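Local atomic coordinates of GTP pyrophosphokinase (Streptococcus pneumoniae, PDB entry 2BE3), a protein that probably transfers pyrophosphate from ATP to GTP or GDP, making the alarmone (p)ppGpp. Residues Val83-Asp88 with Asp195-Ala200; Thr147-Phe152 with Arg181-Leu186; Arg108-His113 with Ser117-Tyr122; Lys23-Gly28 with Val126-Asp131. All blocks are in the same frame, centred on the assembly; numbering follows the deposited sequence.

Contact 1 (Val83-Asp88 with Asp195-Ala200); sequences VQFVDD and DDIQEA
The beta turn Phe85-Asp88, which carries the chain from sheet strand 77-83 into helix 89-97 of the RelA/SpoT fold, meets the C-terminal helix 194-203 through Phe85, Ile197 and Gln198. Phe85 supplies the apolar part. Its CG stands beside the backbone N (chi1 -64°), and the ring reaches out to the helix with CZ leading. Ile197 grips that tip with two branches: CD1 lies 3.7 Å from Phe85 CZ at the ring edge, and CG2, in the plane of the ring, lies equally close to the same carbon. The extended chain of Gln198 runs past the ring in the opposite sense, its CG 4.1 Å from Phe85 CE2. Met190 of helix 170-191 touches both Phe85 and Ile197, so three chain elements share this apolar patch. Asp88 closes the turn twice over. Asp88 N donates to Phe85 O (2.8 Å), while the carboxylate folds back over the turn. One oxygen, OD1, forms a salt bridge with Arg194 at the start of the C-terminal helix; on the other side of the group, Asp88 OD2 accepts from Phe85 N at 3.0 Å, the donor standing well above the carboxylate plane.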
# COMPACT_ATOMS: atom_id res chain seq x y z
N VAL A 83 -1.49 -15.57 -13.79
CA VAL A 83 -0.21 -16.26 -13.88
C VAL A 83 -0.14 -16.93 -15.24
O VAL A 83 -1.18 -17.14 -15.89
CB VAL A 83 -0.01 -17.33 -12.72
CG1 VAL A 83 -0.05 -16.67 -11.33
CG2 VAL A 83 -1.04 -18.45 -12.81
N GLN A 84 1.07 -17.24 -15.68
CA GLN A 84 1.28 -17.88 -16.95
C GLN A 84 0.82 -19.34 -16.93
O GLN A 84 0.04 -19.77 -17.80
CB GLN A 84 2.76 -17.80 -17.27
CG GLN A 84 3.11 -17.90 -18.71
CD GLN A 84 4.54 -17.48 -18.98
OE1 GLN A 84 5.46 -17.72 -18.18
NE2 GLN A 84 4.74 -16.85 -20.14
N PHE A 85 1.30 -20.11 -15.95
CA PHE A 85 1.07 -21.55 -15.93
C PHE A 85 0.24 -22.00 -14.74
O PHE A 85 0.35 -21.43 -13.65
CB PHE A 85 2.41 -22.28 -15.87
CG PHE A 85 3.28 -22.08 -17.08
CD1 PHE A 85 3.02 -22.77 -18.26
CD2 PHE A 85 4.38 -21.23 -17.03
CE1 PHE A 85 3.82 -22.61 -19.36
CE2 PHE A 85 5.19 -21.08 -18.14
CZ PHE A 85 4.90 -21.76 -19.31
N VAL A 86 -0.55 -23.05 -14.93
CA VAL A 86 -1.21 -23.75 -13.81
C VAL A 86 -0.22 -24.02 -12.65
O VAL A 86 -0.54 -23.81 -11.48
CB VAL A 86 -1.83 -25.12 -14.27
CG1 VAL A 86 -2.37 -25.94 -13.07
CG2 VAL A 86 -2.89 -24.91 -15.28
N ASP A 87 0.97 -24.52 -12.98
CA ASP A 87 1.95 -24.86 -11.97
C ASP A 87 2.59 -23.61 -11.34
O ASP A 87 3.34 -23.71 -10.40
CB ASP A 87 3.02 -25.74 -12.60
CG ASP A 87 2.56 -27.19 -12.82
OD1 ASP A 87 1.41 -27.59 -12.55
OD2 ASP A 87 3.39 -27.98 -13.29
N ASP A 88 2.30 -22.42 -11.88
CA ASP A 88 2.73 -21.18 -11.22
C ASP A 88 1.86 -20.86 -9.99
O ASP A 88 2.27 -20.13 -9.09
CB ASP A 88 2.69 -20.00 -12.17
CG ASP A 88 3.76 -20.05 -13.23
OD1 ASP A 88 4.77 -20.79 -13.06
OD2 ASP A 88 3.59 -19.32 -14.25
N ASP A 195 8.82 -26.53 -18.60
CA ASP A 195 10.21 -26.51 -18.17
C ASP A 195 11.05 -25.85 -19.24
O ASP A 195 11.92 -25.06 -18.93
CB ASP A 195 10.75 -27.92 -17.87
CG ASP A 195 10.14 -28.55 -16.63
OD1 ASP A 195 9.42 -27.88 -15.83
OD2 ASP A 195 10.40 -29.76 -16.43
N ASP A 196 10.77 -26.17 -20.51
CA ASP A 196 11.47 -25.59 -21.64
C ASP A 196 11.22 -24.09 -21.76
O ASP A 196 12.14 -23.32 -22.01
CB ASP A 196 11.06 -26.28 -22.95
CG ASP A 196 11.39 -27.78 -22.96
OD1 ASP A 196 12.58 -28.16 -23.06
OD2 ASP A 196 10.44 -28.60 -22.88
N ILE A 197 9.96 -23.68 -21.57
CA ILE A 197 9.61 -22.28 -21.65
C ILE A 197 10.32 -21.48 -20.55
O ILE A 197 10.86 -20.41 -20.83
CB ILE A 197 8.08 -22.06 -21.59
CG1 ILE A 197 7.40 -22.61 -22.86
CG2 ILE A 197 7.76 -20.58 -21.35
CD1 ILE A 197 5.94 -23.01 -22.64
N GLN A 198 10.34 -22.01 -19.32
CA GLN A 198 10.91 -21.28 -18.19
C GLN A 198 12.43 -21.19 -18.28
O GLN A 198 13.02 -20.17 -17.96
CB GLN A 198 10.42 -21.84 -16.82
CG GLN A 198 8.91 -21.70 -16.64
CD GLN A 198 8.36 -22.19 -15.27
OE1 GLN A 198 7.62 -21.46 -14.61
NE2 GLN A 198 8.69 -23.42 -14.86
N GLU A 199 13.06 -22.24 -18.78
CA GLU A 199 14.48 -22.23 -19.00
C GLU A 199 14.83 -21.11 -20.02
O GLU A 199 15.74 -20.32 -19.78
CB GLU A 199 14.89 -23.64 -19.44
CG GLU A 199 16.32 -23.86 -19.96
CD GLU A 199 16.55 -25.38 -20.24
OE1 GLU A 199 16.10 -25.84 -21.33
OE2 GLU A 199 17.14 -26.12 -19.37
N ALA A 200 14.08 -21.03 -21.11
CA ALA A 200 14.22 -19.96 -22.10
C ALA A 200 13.98 -18.54 -21.53
O ALA A 200 14.77 -17.65 -21.78
CB ALA A 200 13.36 -20.24 -23.30

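Contact 2 (Thr147-Phe152 with Arg181-Leu186); sequences TLAMNF and RIAHQL
Ala149 and Ala183 make a small, apolar helix-to-helix contact at the surface, where the first turn of helix 148-164 lies against helix 170-191. With a methyl group as the side chain on each side, the backbones come close: the two CA atoms are 5.5 Å apart. Ala149 CB points at the other helix and stands 4.2 Å from Ala183 CB. Each methyl also faces the partner's backbone, Ala149 CB lying 4.0 Å from Ala183 O and Ala183 CB 4.1 Å from Ala149 O. One turn further on, Leu186 adds a flank. Its CG lies anti to the backbone N (chi1 -178°), and Leu186 CD2 is the branch that touches, 4.2 Å from Ala149 CB. No hydrogen bond joins the two segments here. Helix 148-164 follows directly on sheet strand 137-147, and Thr147 is its N-cap: the hydroxyl OG1 accepts from the backbone N of the selenomethionine Met150 at 3.2 Å, in a nearly straight bond of 166°. The same hydroxyl is hydrogen-bonded to Asp187 of helix 170-191, which ties the capped end to the partner helix just beyond Leu186. Asp187 also packs against Ala149 and Met150, and its carboxylate forms a salt bridge with Arg120 from the loop before strand 122-130.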
# COMPACT_ATOMS: atom_id res chain seq x y z
N THR A 147 -4.84 -18.70 -14.48
CA THR A 147 -4.17 -18.48 -15.74
C THR A 147 -5.04 -17.55 -16.59
O THR A 147 -6.23 -17.28 -16.27
CB THR A 147 -3.86 -19.78 -16.51
OG1 THR A 147 -5.08 -20.51 -16.76
CG2 THR A 147 -2.86 -20.65 -15.74
N LEU A 148 -4.47 -17.06 -17.67
CA LEU A 148 -5.22 -16.19 -18.56
C LEU A 148 -6.37 -16.96 -19.18
O LEU A 148 -7.45 -16.42 -19.32
CB LEU A 148 -4.29 -15.54 -19.60
CG LEU A 148 -3.50 -14.37 -18.98
CD1 LEU A 148 -4.45 -13.28 -18.48
CD2 LEU A 148 -2.62 -14.78 -17.79
N ALA A 149 -6.17 -18.23 -19.51
CA ALA A 149 -7.25 -19.02 -20.09
C ALA A 149 -8.39 -19.31 -19.04
O ALA A 149 -9.60 -19.21 -19.39
CB ALA A 149 -6.72 -20.29 -20.70
N MSE A 150 -8.02 -19.64 -17.79
CA MSE A 150 -8.97 -19.71 -16.69
C MSE A 150 -9.73 -18.40 -16.49
O MSE A 150 -10.94 -18.41 -16.42
CB MSE A 150 -8.31 -20.10 -15.35
CG MSE A 150 -7.72 -21.48 -15.27
SE MSE A 150 -6.81 -21.68 -13.52
CE MSE A 150 -5.53 -23.18 -13.92
N ASN A 151 -9.02 -17.29 -16.42
CA ASN A 151 -9.66 -15.99 -16.32
C ASN A 151 -10.62 -15.63 -17.47
O ASN A 151 -11.70 -15.09 -17.25
CB ASN A 151 -8.62 -14.90 -16.11
CG ASN A 151 -9.25 -13.59 -15.67
OD1 ASN A 151 -9.24 -12.61 -16.42
ND2 ASN A 151 -9.80 -13.57 -14.46
N PHE A 152 -10.21 -15.91 -18.70
CA PHE A 152 -11.04 -15.68 -19.87
C PHE A 152 -12.34 -16.50 -19.77
O PHE A 152 -13.42 -15.98 -19.98
CB PHE A 152 -10.25 -16.08 -21.10
CG PHE A 152 -11.00 -15.99 -22.39
CD1 PHE A 152 -11.47 -14.77 -22.87
CD2 PHE A 152 -11.20 -17.12 -23.18
CE1 PHE A 152 -12.14 -14.67 -24.10
CE2 PHE A 152 -11.87 -17.02 -24.43
CZ PHE A 152 -12.34 -15.79 -24.86
N ARG A 181 -13.38 -27.04 -21.91
CA ARG A 181 -12.47 -28.10 -22.37
C ARG A 181 -11.27 -27.52 -23.16
O ARG A 181 -10.11 -27.84 -22.84
CB ARG A 181 -13.22 -29.15 -23.22
CG ARG A 181 -14.27 -29.92 -22.43
CD ARG A 181 -14.80 -31.22 -23.13
NE ARG A 181 -15.13 -31.05 -24.56
CZ ARG A 181 -16.36 -30.89 -25.07
NH1 ARG A 181 -17.45 -30.84 -24.30
NH2 ARG A 181 -16.50 -30.77 -26.39
N ILE A 182 -11.53 -26.69 -24.16
CA ILE A 182 -10.45 -26.06 -24.92
C ILE A 182 -9.48 -25.27 -24.02
O ILE A 182 -8.27 -25.38 -24.21
CB ILE A 182 -10.96 -25.14 -26.05
CG1 ILE A 182 -11.68 -25.94 -27.13
CG2 ILE A 182 -9.80 -24.44 -26.72
CD1 ILE A 182 -12.50 -25.06 -28.06
N ALA A 183 -10.00 -24.51 -23.05
CA ALA A 183 -9.16 -23.70 -22.17
C ALA A 183 -8.27 -24.54 -21.23
O ALA A 183 -7.10 -24.22 -21.01
CB ALA A 183 -10.02 -22.80 -21.33
N HIS A 184 -8.83 -25.58 -20.66
CA HIS A 184 -8.07 -26.56 -19.89
C HIS A 184 -6.98 -27.20 -20.73
O HIS A 184 -5.82 -27.32 -20.30
CB HIS A 184 -9.02 -27.64 -19.37
CG HIS A 184 -8.34 -28.70 -18.59
ND1 HIS A 184 -8.02 -29.93 -19.12
CD2 HIS A 184 -7.91 -28.72 -17.31
CE1 HIS A 184 -7.44 -30.67 -18.20
NE2 HIS A 184 -7.37 -29.96 -17.09
N GLN A 185 -7.36 -27.60 -21.95
CA GLN A 185 -6.46 -28.21 -22.89
C GLN A 185 -5.32 -27.26 -23.28
O GLN A 185 -4.17 -27.69 -23.44
CB GLN A 185 -7.22 -28.71 -24.11
CG GLN A 185 -6.54 -29.88 -24.84
CD GLN A 185 -6.84 -29.89 -26.35
OE1 GLN A 185 -6.23 -30.67 -27.11
NE2 GLN A 185 -7.76 -29.02 -26.78
N LEU A 186 -5.64 -25.97 -23.41
CA LEU A 186 -4.61 -24.97 -23.68
C LEU A 186 -3.57 -24.97 -22.56
O LEU A 186 -2.37 -25.03 -22.85
CB LEU A 186 -5.20 -23.57 -23.86
CG LEU A 186 -4.21 -22.45 -24.20
CD1 LEU A 186 -3.34 -22.80 -25.41
CD2 LEU A 186 -4.94 -21.12 -24.43

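Contact 3 (Arg108-His113 with Ser117-Tyr122); sequences RDYITH and SGYRSY
With chi1 near 180° in both Asp109 (-172°) and Tyr122 (-167°), carboxylate and phenol ring meet across the end of a beta hairpin, where Asp109 and Tyr122 are a non-hydrogen-bonded pair of the antiparallel strands 102-109 and 122-130. Asp109 OD1 comes to the ring edge, 3.3 Å from Tyr122 CD1, and Arg108 O lies over one face of the same ring, whose hydroxyl is hydrogen-bonded to Glu107. The carboxylate also shapes the chain leaving the strand. OD1 takes the backbone N-H groups of Ile111 and Thr112, both from the same face of its plane, in an Asx turn and wider Asx motif, while Asp109 OD2 accepts from Thr112 OG1 at 2.6 Å. Beyond the strand pair the backbones stay loosely joined: Tyr110 N to Ser121 O (2.9 Å) is a weak bond, and so is the longer return bond from Ser121 N to Tyr110 O. Arg120 CA adds a C-H contact to Tyr110 O at 3.2 Å. Tyr119 turns its edge toward the face of Tyr110 in an offset edge-to-face pair, with planes 65° apart and centroids 6.0 Å apart, and Lys115 makes cation-pi contacts with both rings. Gly118-Tyr119 belongs to the Gly-Tyr-x-Ser motif of RelA/SpoT synthetases, whose tyrosine stacks on the guanine base in relatives; Tyr119 probably does likewise. A glycerol, probably from the crystallisation liquor, is hydrogen-bonded to Asp109 N and lies near the Arg108 side chain. Ile111 lies across Tyr122 at about a right angle, Ile111 CD1 3.9 Å from Tyr122 CB.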
# COMPACT_ATOMS: atom_id res chain seq x y z
N ARG A 108 -8.87 -22.65 -1.47
CA ARG A 108 -9.76 -23.52 -2.22
C ARG A 108 -9.22 -23.77 -3.61
O ARG A 108 -9.08 -22.84 -4.43
CB ARG A 108 -11.12 -22.87 -2.38
CG ARG A 108 -11.88 -22.69 -1.13
CD ARG A 108 -13.32 -22.71 -1.55
NE ARG A 108 -14.21 -22.18 -0.53
CZ ARG A 108 -14.56 -20.90 -0.48
NH1 ARG A 108 -14.07 -20.05 -1.40
NH2 ARG A 108 -15.38 -20.48 0.49
N ASP A 109 -9.00 -25.04 -3.89
CA ASP A 109 -8.34 -25.46 -5.08
C ASP A 109 -9.34 -25.99 -6.11
O ASP A 109 -9.64 -27.19 -6.13
CB ASP A 109 -7.30 -26.54 -4.72
CG ASP A 109 -6.42 -26.90 -5.90
OD1 ASP A 109 -6.57 -26.27 -6.97
OD2 ASP A 109 -5.59 -27.80 -5.78
N TYR A 110 -9.82 -25.10 -6.96
CA TYR A 110 -10.73 -25.49 -8.04
C TYR A 110 -9.98 -25.72 -9.32
O TYR A 110 -10.55 -25.64 -10.39
CB TYR A 110 -11.82 -24.42 -8.29
CG TYR A 110 -12.70 -24.26 -7.09
CD1 TYR A 110 -13.50 -25.31 -6.66
CD2 TYR A 110 -12.70 -23.07 -6.38
CE1 TYR A 110 -14.29 -25.16 -5.53
CE2 TYR A 110 -13.48 -22.92 -5.26
CZ TYR A 110 -14.27 -23.96 -4.85
OH TYR A 110 -15.02 -23.81 -3.71
N ILE A 111 -8.67 -25.92 -9.21
CA ILE A 111 -7.89 -26.41 -10.31
C ILE A 111 -7.82 -27.93 -10.16
O ILE A 111 -8.29 -28.64 -11.03
CB ILE A 111 -6.49 -25.77 -10.38
CG1 ILE A 111 -6.60 -24.24 -10.55
CG2 ILE A 111 -5.69 -26.43 -11.53
CD1 ILE A 111 -5.32 -23.46 -10.15
N THR A 112 -7.26 -28.43 -9.05
CA THR A 112 -7.30 -29.87 -8.78
C THR A 112 -8.74 -30.37 -8.69
O THR A 112 -9.06 -31.42 -9.23
CB THR A 112 -6.59 -30.22 -7.47
OG1 THR A 112 -5.27 -29.69 -7.50
CG2 THR A 112 -6.52 -31.73 -7.27
N HIS A 113 -9.59 -29.62 -7.99
CA HIS A 113 -11.03 -29.96 -7.86
C HIS A 113 -11.89 -29.02 -8.71
O HIS A 113 -12.65 -28.16 -8.21
CB HIS A 113 -11.46 -29.92 -6.41
CG HIS A 113 -10.55 -30.72 -5.51
ND1 HIS A 113 -10.58 -32.09 -5.46
CD2 HIS A 113 -9.59 -30.32 -4.64
CE1 HIS A 113 -9.67 -32.52 -4.60
NE2 HIS A 113 -9.07 -31.46 -4.08
N SER A 117 -19.11 -27.18 -13.82
CA SER A 117 -19.33 -26.25 -14.94
C SER A 117 -18.11 -26.13 -15.87
O SER A 117 -18.22 -25.72 -17.01
CB SER A 117 -19.66 -24.87 -14.39
OG SER A 117 -18.60 -24.42 -13.58
N GLY A 118 -16.95 -26.50 -15.36
CA GLY A 118 -15.71 -26.25 -16.06
C GLY A 118 -14.85 -25.21 -15.39
O GLY A 118 -13.72 -25.00 -15.79
N TYR A 119 -15.38 -24.54 -14.36
CA TYR A 119 -14.64 -23.46 -13.67
C TYR A 119 -13.35 -23.94 -13.02
O TYR A 119 -13.35 -24.91 -12.25
CB TYR A 119 -15.56 -22.84 -12.63
CG TYR A 119 -14.96 -21.79 -11.71
CD1 TYR A 119 -15.02 -20.44 -12.05
CD2 TYR A 119 -14.35 -22.15 -10.50
CE1 TYR A 119 -14.50 -19.44 -11.21
CE2 TYR A 119 -13.82 -21.16 -9.64
CZ TYR A 119 -13.90 -19.80 -10.01
OH TYR A 119 -13.41 -18.80 -9.18
N ARG A 120 -12.26 -23.24 -13.32
CA ARG A 120 -10.95 -23.51 -12.71
C ARG A 120 -10.46 -22.20 -12.11
O ARG A 120 -10.50 -21.17 -12.79
CB ARG A 120 -9.92 -24.01 -13.75
CG ARG A 120 -10.10 -25.45 -14.25
CD ARG A 120 -9.05 -25.81 -15.28
NE ARG A 120 -9.10 -24.87 -16.41
CZ ARG A 120 -8.04 -24.37 -17.04
NH1 ARG A 120 -6.80 -24.72 -16.70
NH2 ARG A 120 -8.22 -23.51 -18.01
N SER A 121 -10.01 -22.25 -10.86
CA SER A 121 -9.42 -21.09 -10.19
C SER A 121 -8.83 -21.55 -8.86
O SER A 121 -9.07 -22.68 -8.43
CB SER A 121 -10.49 -20.04 -9.91
OG SER A 121 -9.91 -18.80 -9.58
N TYR A 122 -8.05 -20.70 -8.22
CA TYR A 122 -7.54 -21.05 -6.92
C TYR A 122 -7.80 -19.85 -6.01
O TYR A 122 -7.46 -18.73 -6.38
CB TYR A 122 -6.04 -21.38 -6.99
CG TYR A 122 -5.50 -22.07 -5.74
CD1 TYR A 122 -5.32 -23.46 -5.71
CD2 TYR A 122 -5.16 -21.33 -4.59
CE1 TYR A 122 -4.80 -24.08 -4.60
CE2 TYR A 122 -4.66 -21.96 -3.45
CZ TYR A 122 -4.48 -23.32 -3.47
OH TYR A 122 -3.98 -23.98 -2.38

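Contact 4 (Lys23-Gly28 with Val126-Asp131); sequences KIKLRG and VEYTVD
Lys25 reaches from helix 6-35 to Tyr128 on strand 122-130, and this one pair carries the contact. Along the helix, Lys23 comes first and packs against Leu79 of strand 77-83. Lys25 follows, turned toward strand 122-130. Its CG stands beside the backbone N (chi1 -75°), and from there the chain is extended; with the tyrosine it bridges the 12.2 Å between the CA atoms of Lys25 and Tyr128. The tyrosine comes from the opposite direction, its ring swung anti to its own backbone N (chi1 -173°), so the two long side chains meet at their polar ends. Lys25 NZ donates to Tyr128 OH at 2.7 Å. The ammonium lies in the plane of the ring, at its edge and 3.7 Å from Tyr128 CE1, which makes this a bond to the hydroxyl oxygen and not a cation-pi contact. Both ends have a second partner: Lys25 NZ forms a salt bridge with Asp101, and Tyr128 OH is hydrogen-bonded to Glu21, one turn earlier on the same helix. Asp101 probably offsets the lysine charge, while Glu21 fixes the hydroxyl. Next, Leu26 turns to Leu79 and Val81, and Arg27 sends NH2 to Val45 O of strand 42-49, at one edge of the sheet. Helix 6-35 thus lies across one face of the mixed sheet, its Ala18 and Leu22 against Tyr128 and its later residues over strands 77-83 and 42-49, while just past the end of strand 122-130 Asp131 OD1 accepts from Gln100 N of the second subunit.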
# COMPACT_ATOMS: atom_id res chain seq x y z
N LYS A 23 -3.43 -4.49 -4.32
CA LYS A 23 -3.04 -4.30 -5.74
C LYS A 23 -1.62 -3.84 -5.87
O LYS A 23 -0.90 -4.37 -6.68
CB LYS A 23 -3.95 -3.34 -6.52
CG LYS A 23 -5.24 -3.99 -6.94
CD LYS A 23 -6.05 -3.16 -7.91
CE LYS A 23 -6.34 -1.80 -7.37
NZ LYS A 23 -7.27 -1.10 -8.30
N ILE A 24 -1.21 -2.85 -5.10
CA ILE A 24 0.16 -2.36 -5.19
C ILE A 24 1.17 -3.39 -4.66
O ILE A 24 2.22 -3.60 -5.25
CB ILE A 24 0.30 -0.99 -4.47
CG1 ILE A 24 -0.36 0.12 -5.30
CG2 ILE A 24 1.77 -0.63 -4.17
CD1 ILE A 24 -0.78 1.32 -4.41
N LYS A 25 0.84 -4.05 -3.56
CA LYS A 25 1.69 -5.09 -2.99
C LYS A 25 1.84 -6.30 -3.90
O LYS A 25 2.92 -6.78 -4.10
CB LYS A 25 1.22 -5.47 -1.60
CG LYS A 25 1.58 -4.42 -0.56
CD LYS A 25 0.71 -4.59 0.67
CE LYS A 25 1.37 -3.96 1.90
NZ LYS A 25 0.61 -4.33 3.13
N LEU A 26 0.75 -6.75 -4.51
CA LEU A 26 0.83 -7.88 -5.44
C LEU A 26 1.64 -7.57 -6.72
O LEU A 26 2.44 -8.41 -7.15
CB LEU A 26 -0.58 -8.37 -5.76
CG LEU A 26 -1.22 -8.99 -4.51
CD1 LEU A 26 -2.69 -9.24 -4.70
CD2 LEU A 26 -0.50 -10.25 -4.07
N ARG A 27 1.44 -6.38 -7.29
CA ARG A 27 2.25 -5.88 -8.37
C ARG A 27 3.71 -5.68 -7.98
O ARG A 27 4.60 -5.78 -8.82
CB ARG A 27 1.67 -4.57 -8.90
CG ARG A 27 0.30 -4.76 -9.53
CD ARG A 27 -0.35 -3.45 -9.85
NE ARG A 27 -1.66 -3.69 -10.41
CZ ARG A 27 -2.62 -2.79 -10.53
NH1 ARG A 27 -2.43 -1.53 -10.11
NH2 ARG A 27 -3.78 -3.16 -11.05
N GLY A 28 4.00 -5.41 -6.70
CA GLY A 28 5.38 -5.20 -6.30
C GLY A 28 6.12 -6.53 -6.30
O GLY A 28 7.32 -6.57 -6.55
N VAL A 126 -7.79 -14.30 2.98
CA VAL A 126 -6.78 -13.83 3.93
C VAL A 126 -7.40 -12.86 4.91
O VAL A 126 -8.40 -12.22 4.59
CB VAL A 126 -5.51 -13.18 3.26
CG1 VAL A 126 -4.79 -14.15 2.23
CG2 VAL A 126 -5.83 -11.84 2.61
N GLU A 127 -6.84 -12.79 6.11
CA GLU A 127 -7.11 -11.68 6.99
C GLU A 127 -6.06 -10.63 6.70
O GLU A 127 -4.86 -10.93 6.62
CB GLU A 127 -7.04 -12.09 8.44
CG GLU A 127 -8.29 -12.69 8.88
CD GLU A 127 -8.21 -13.31 10.26
OE1 GLU A 127 -7.17 -13.13 10.97
OE2 GLU A 127 -9.21 -13.97 10.62
N TYR A 128 -6.54 -9.40 6.49
CA TYR A 128 -5.70 -8.27 6.15
C TYR A 128 -6.12 -7.11 7.05
O TYR A 128 -7.31 -6.78 7.16
CB TYR A 128 -5.81 -7.93 4.65
CG TYR A 128 -4.84 -6.88 4.19
CD1 TYR A 128 -3.50 -7.20 3.94
CD2 TYR A 128 -5.24 -5.54 4.03
CE1 TYR A 128 -2.59 -6.24 3.53
CE2 TYR A 128 -4.33 -4.55 3.64
CZ TYR A 128 -3.01 -4.91 3.39
OH TYR A 128 -2.10 -3.95 2.99
N THR A 129 -5.15 -6.50 7.72
CA THR A 129 -5.41 -5.35 8.59
C THR A 129 -4.99 -4.05 7.90
O THR A 129 -3.87 -3.92 7.41
CB THR A 129 -4.67 -5.52 9.92
OG1 THR A 129 -5.17 -6.71 10.52
CG2 THR A 129 -4.94 -4.31 10.90
N VAL A 130 -5.93 -3.11 7.85
CA VAL A 130 -5.62 -1.74 7.38
C VAL A 130 -5.56 -0.78 8.56
O VAL A 130 -6.32 -0.92 9.52
CB VAL A 130 -6.63 -1.24 6.30
CG1 VAL A 130 -6.43 -2.00 5.02
CG2 VAL A 130 -8.08 -1.36 6.80
N ASP A 131 -4.65 0.19 8.50
CA ASP A 131 -4.61 1.29 9.47
C ASP A 131 -5.47 2.44 8.98
O ASP A 131 -5.45 2.81 7.81
CB ASP A 131 -3.18 1.74 9.74
CG ASP A 131 -2.35 0.66 10.41
OD1 ASP A 131 -2.55 0.41 11.62
OD2 ASP A 131 -1.50 0.07 9.73

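How the contacts relate
Contacts 1, 2 and 3 form one continuous cluster. Contacts 2 and 3 have centres about 11 Å apart, and contact 1 lies about 15 Å from contact 2. The selenomethionine Met150 is packed between contacts 1 and 3, its CE 3.4 Å from Val86 CG2 of contact 1 and 3.7 Å from Ile111 CG1 of contact 3. Arg120 of contact 3 reaches across to helix 170-191, its NH2 3.3 Å from Ala183 O in contact 2. Contact 4 stands apart, its centre about 24 Å from that of contact 3, although the hairpin strands 102-109 and 122-130 join them through the sheet. The glycerol site belongs to contact 3; of the four, contact 4 is the one that reaches the second subunit.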